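Local coordinates for protein histidinol-phosphatase (Bordetella pertussis, PDB 3FVV) that probably hydrolyses L-histidinol phosphate to L-histidinol and phosphate, a late step of histidine biosynthesis, as a magnesium-dependent phosphatase of the HAD-like superfamily, at residues 10-14 with 185-190; 113-117 with 155-160. All coordinates share one frame; numbering follows the deposited sequence.

Contact 1: 10-14 with 185-190. With SO4 (sulfate ion), chain C.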
# COMPACT_ATOMS: atom_id res chain seq x y z
N ASP A 10 -2.08 -6.40 1.50
CA ASP A 10 -2.41 -4.97 1.42
C ASP A 10 -1.78 -4.24 2.62
O ASP A 10 -1.52 -4.84 3.65
CB ASP A 10 -3.95 -4.82 1.45
CG ASP A 10 -4.41 -3.35 1.26
OD1 ASP A 10 -3.95 -2.71 0.26
OD2 ASP A 10 -5.18 -2.83 2.11
N LEU A 11 -1.51 -2.95 2.52
CA LEU A 11 -0.95 -2.20 3.64
C LEU A 11 -1.97 -1.34 4.41
O LEU A 11 -2.26 -1.63 5.58
CB LEU A 11 0.19 -1.29 3.18
CG LEU A 11 0.86 -0.45 4.26
CD1 LEU A 11 1.50 -1.33 5.26
CD2 LEU A 11 1.94 0.56 3.64
N ASP A 12 -2.53 -0.33 3.76
CA ASP A 12 -3.26 0.70 4.50
C ASP A 12 -4.55 0.15 5.03
O ASP A 12 -5.35 -0.34 4.26
CB ASP A 12 -3.46 1.95 3.65
CG ASP A 12 -2.12 2.56 3.19
OD1 ASP A 12 -1.20 2.73 4.01
OD2 ASP A 12 -1.93 2.80 2.00
N HIS A 13 -4.71 0.17 6.35
CA HIS A 13 -5.90 -0.34 7.06
C HIS A 13 -5.94 -1.85 7.10
O HIS A 13 -6.86 -2.41 7.66
CB HIS A 13 -7.18 0.19 6.46
CG HIS A 13 -7.27 1.68 6.54
ND1 HIS A 13 -7.35 2.34 7.74
CD2 HIS A 13 -7.22 2.63 5.58
CE1 HIS A 13 -7.38 3.65 7.52
NE2 HIS A 13 -7.31 3.85 6.22
N THR A 14 -4.95 -2.51 6.53
CA THR A 14 -4.85 -3.98 6.60
C THR A 14 -3.75 -4.33 7.58
O THR A 14 -4.00 -4.90 8.60
CB THR A 14 -4.52 -4.57 5.19
OG1 THR A 14 -5.66 -4.37 4.35
CG2 THR A 14 -4.19 -6.09 5.25
N SER A 185 -6.89 -8.00 2.43
CA SER A 185 -7.20 -6.61 2.19
C SER A 185 -8.49 -6.21 2.87
O SER A 185 -9.29 -7.03 3.23
CB SER A 185 -7.25 -6.25 0.68
OG SER A 185 -7.26 -4.81 0.51
N ASP A 186 -8.69 -4.90 2.97
CA ASP A 186 -9.81 -4.31 3.74
C ASP A 186 -10.89 -3.71 2.87
O ASP A 186 -11.96 -3.41 3.39
CB ASP A 186 -9.33 -3.17 4.60
CG ASP A 186 -8.81 -2.01 3.76
OD1 ASP A 186 -8.01 -2.29 2.89
OD2 ASP A 186 -9.25 -0.85 3.91
N SER A 187 -10.60 -3.54 1.58
CA SER A 187 -11.33 -2.61 0.72
C SER A 187 -11.94 -3.24 -0.51
O SER A 187 -11.34 -4.12 -1.15
CB SER A 187 -10.34 -1.56 0.22
OG SER A 187 -10.95 -0.71 -0.73
N VAL A 188 -13.10 -2.71 -0.92
CA VAL A 188 -13.76 -3.18 -2.12
C VAL A 188 -12.93 -2.84 -3.33
O VAL A 188 -13.06 -3.51 -4.35
CB VAL A 188 -15.22 -2.65 -2.26
CG1 VAL A 188 -15.83 -3.09 -3.57
CG2 VAL A 188 -16.09 -3.17 -1.11
N ASN A 189 -12.03 -1.84 -3.22
CA ASN A 189 -11.06 -1.54 -4.28
C ASN A 189 -10.23 -2.74 -4.67
O ASN A 189 -9.78 -2.84 -5.79
CB ASN A 189 -10.09 -0.44 -3.87
CG ASN A 189 -10.69 0.98 -3.96
OD1 ASN A 189 -10.26 1.90 -3.23
ND2 ASN A 189 -11.57 1.19 -4.88
N ASP A 190 -9.98 -3.63 -3.72
CA ASP A 190 -9.13 -4.81 -3.96
C ASP A 190 -9.85 -6.14 -4.29
O ASP A 190 -9.22 -7.22 -4.33
CB ASP A 190 -8.21 -5.02 -2.78
CG ASP A 190 -6.96 -4.15 -2.86
OD1 ASP A 190 -6.64 -3.75 -4.00
OD2 ASP A 190 -6.31 -3.88 -1.81
S SO4 C . -3.38 0.36 -0.05
O1 SO4 C . -2.36 -0.35 0.81
O2 SO4 C . -3.35 -0.07 -1.50
O3 SO4 C . -4.65 0.17 0.63
O4 SO4 C . -3.12 1.81 -0.08
O HOH W 1 -7.91 1.02 2.43

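Contact 2: 113-117 with 155-160. With SO4 (sulfate ion), chain C.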
# COMPACT_ATOMS: atom_id res chain seq x y z
N LEU A 113 4.25 -7.18 -0.11
CA LEU A 113 3.35 -6.10 0.20
C LEU A 113 2.86 -5.48 -1.12
O LEU A 113 3.69 -5.11 -1.99
CB LEU A 113 4.05 -5.09 1.11
CG LEU A 113 3.28 -4.01 1.86
CD1 LEU A 113 2.38 -4.54 2.95
CD2 LEU A 113 4.28 -2.99 2.49
N VAL A 114 1.53 -5.42 -1.28
CA VAL A 114 0.92 -4.90 -2.50
C VAL A 114 0.03 -3.72 -2.17
O VAL A 114 -1.08 -3.89 -1.60
CB VAL A 114 0.09 -6.00 -3.24
CG1 VAL A 114 -0.21 -5.52 -4.68
CG2 VAL A 114 0.83 -7.34 -3.24
N THR A 115 0.49 -2.52 -2.53
CA THR A 115 -0.10 -1.29 -2.03
C THR A 115 -0.09 -0.15 -3.05
O THR A 115 0.87 0.03 -3.78
CB THR A 115 0.67 -0.85 -0.73
OG1 THR A 115 0.18 0.41 -0.28
CG2 THR A 115 2.16 -0.74 -1.00
N ALA A 116 -1.18 0.64 -3.06
CA ALA A 116 -1.29 1.82 -3.91
C ALA A 116 -0.42 2.93 -3.37
O ALA A 116 -0.10 3.84 -4.10
CB ALA A 116 -2.72 2.33 -4.01
N THR A 117 -0.06 2.89 -2.09
CA THR A 117 0.76 3.99 -1.55
C THR A 117 2.17 3.85 -2.16
O THR A 117 2.73 2.78 -2.22
CB THR A 117 0.69 4.06 -0.03
OG1 THR A 117 -0.65 4.41 0.37
CG2 THR A 117 1.66 5.13 0.55
N SER A 155 -0.36 0.33 -8.66
CA SER A 155 -0.73 -0.83 -7.87
C SER A 155 -2.03 -0.51 -7.14
O SER A 155 -2.10 -0.35 -5.93
CB SER A 155 0.41 -1.22 -6.94
OG SER A 155 0.20 -2.54 -6.52
N PHE A 156 -3.06 -0.38 -7.95
CA PHE A 156 -4.37 0.10 -7.49
C PHE A 156 -5.46 -0.58 -8.28
O PHE A 156 -5.41 -0.66 -9.50
CB PHE A 156 -4.46 1.61 -7.60
CG PHE A 156 -5.77 2.19 -7.14
CD1 PHE A 156 -6.11 2.18 -5.83
CD2 PHE A 156 -6.64 2.79 -8.07
CE1 PHE A 156 -7.35 2.73 -5.40
CE2 PHE A 156 -7.84 3.37 -7.68
CZ PHE A 156 -8.20 3.34 -6.31
N ARG A 157 -6.43 -1.12 -7.55
CA ARG A 157 -7.51 -1.85 -8.15
C ARG A 157 -7.00 -2.97 -9.08
O ARG A 157 -6.24 -3.83 -8.66
CB ARG A 157 -8.45 -0.89 -8.89
CG ARG A 157 -9.10 0.07 -7.99
CD ARG A 157 -10.26 0.76 -8.68
NE ARG A 157 -11.05 1.50 -7.70
CZ ARG A 157 -11.41 2.80 -7.79
NH1 ARG A 157 -11.09 3.54 -8.85
NH2 ARG A 157 -12.13 3.37 -6.81
N GLU A 158 -7.44 -2.95 -10.34
CA GLU A 158 -7.05 -3.99 -11.29
C GLU A 158 -5.54 -3.95 -11.53
O GLU A 158 -4.95 -4.93 -11.96
CB GLU A 158 -7.79 -3.87 -12.67
CG GLU A 158 -9.22 -3.22 -12.67
CD GLU A 158 -9.20 -1.66 -12.84
OE1 GLU A 158 -8.69 -1.13 -13.88
OE2 GLU A 158 -9.71 -0.94 -11.93
N GLY A 159 -4.91 -2.77 -11.34
CA GLY A 159 -3.46 -2.67 -11.47
C GLY A 159 -2.69 -3.56 -10.50
O GLY A 159 -1.58 -4.00 -10.81
N LYS A 160 -3.25 -3.82 -9.32
CA LYS A 160 -2.58 -4.72 -8.39
C LYS A 160 -2.44 -6.09 -9.04
O LYS A 160 -1.40 -6.74 -8.88
CB LYS A 160 -3.31 -4.83 -7.08
CG LYS A 160 -3.26 -3.56 -6.26
CD LYS A 160 -3.48 -3.84 -4.76
CE LYS A 160 -3.37 -2.54 -3.97
NZ LYS A 160 -3.62 -2.73 -2.51
S SO4 C . -3.38 0.36 -0.05
O1 SO4 C . -2.36 -0.35 0.81
O2 SO4 C . -3.35 -0.07 -1.50
O3 SO4 C . -4.65 0.17 0.63
O4 SO4 C . -3.12 1.81 -0.08

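Contact 1: 10-14 with 185-190
The loop leaving strand 5-9 and the loop leaving strand 180-185 lie side by side at the ends of two neighbouring parallel strands, and their backbones come nearest at Asp10 and Ser185, whose CA atoms are 5.1 Å apart. Three aspartates converge from there. Asp10 holds CG anti to its backbone nitrogen (chi1 -176°), which carries the carboxylate across to the other loop. Its OD2 lies 3.0 Å from Asp186 OD1, the two carboxylate planes only 11° apart, while its OD1 lies 3.4 Å from Asp190 OD2. Hydroxyl residues hold two of these acids. Thr14 OG1 donates to the anti lone pair of Asp10 OD2 at 2.8 Å, and Ser185 OG donates to the anti lone pair of Asp190 OD2 at 2.7 Å; threonine and serine suit these places because a short side chain with a hydroxyl can offer one O-H to a carboxylate oxygen close beside it. The CB of His13 packs 3.4 Å from Asp186 OD2, and the same oxygen receives a water hydrogen bond. In the sequence DLDHT, Asp10 and Asp12 match the DxDxT signature of HAD hydrolases, in which the first aspartate is the nucleophile and the second the general acid-base. A sulfate occupies the probable phosphate site, with Asp12 N pointing almost straight at its O1 (3.0 Å, 174°). Acceptor facing acceptor would probably be unfavourable without a cation: Lys160 forms salt bridges with Asp10 and Asp190, and Asp10, Asp186 and the Asp12 carbonyl, its O 3.6 Å from Asp186 OD1, match the family's magnesium site, here without a modelled metal.

Contact 2: 113-117 with 155-160
This is a buried contact of the HAD Rossmann-like fold, joining the end of strand 110-115 and the turn after it to the loop and first turn of helix 158-170, at the C-terminal edge of the parallel strands, where the sulfate sits. The sequence fits two family motifs: Thr115 stands where motif II has its serine or threonine, and Lys160 where motif III has its lysine. Lys160 spans the gap. Beyond CG its chain is fully extended, and Val114 CG1 crosses its methylenes at a slant, meeting CD at 3.7 Å, while the ammonium reaches the strand end. There NZ bonds to sulfate O2 at 2.9 Å, with Asp10 and Asp190 as its salt-bridge partners; a long side chain ending in a cation suits a place shared by an anion and two acids. Ser155 packs its CB against Thr115 O at 3.4 Å, and its OG hydrogen-bonds the carbonyl of Ile135. The methyl of Ala116 lies beside the backbone carbonyl of Ser155 and meets Phe156 CD1 obliquely at 3.9 Å, and the Ala116 backbone N-H points straight at sulfate O2 (2.8 Å, 175°). A chi1 of 175° swings Thr115 OG1 opposite the backbone N, from where it binds sulfate O1 and also accepts from Thr117 N, closing an ST turn that fixes the hydroxyl. Finally, Lys160 NZ donates to Val114 O at 2.9 Å from above the carbonyl plane, 39° out of it.

Overall arrangement
Contacts 1 and 2, with centres about 9 Å apart, line one site from different sides and share the sulfate, which probably marks where the substrate phosphate binds. Along the chain contact 2 is nested within the loop closed by contact 1, yet parallel pairing of strand 5-9 with both 110-115 and 180-185 brings their ends together. The segments are joined directly by a salt bridge from Lys160 NZ to Asp10 OD1 (2.8 Å) and a probable hydrogen bond between Thr117 OG1 and Asp12 OD2 (2.6 Å). Contact 1 brings the acids and two backbone N-H groups to the sulfate, contact 2 the lysine, the Thr115 hydroxyl and the Ala116 N-H, consistent with a HAD phosphatase active site.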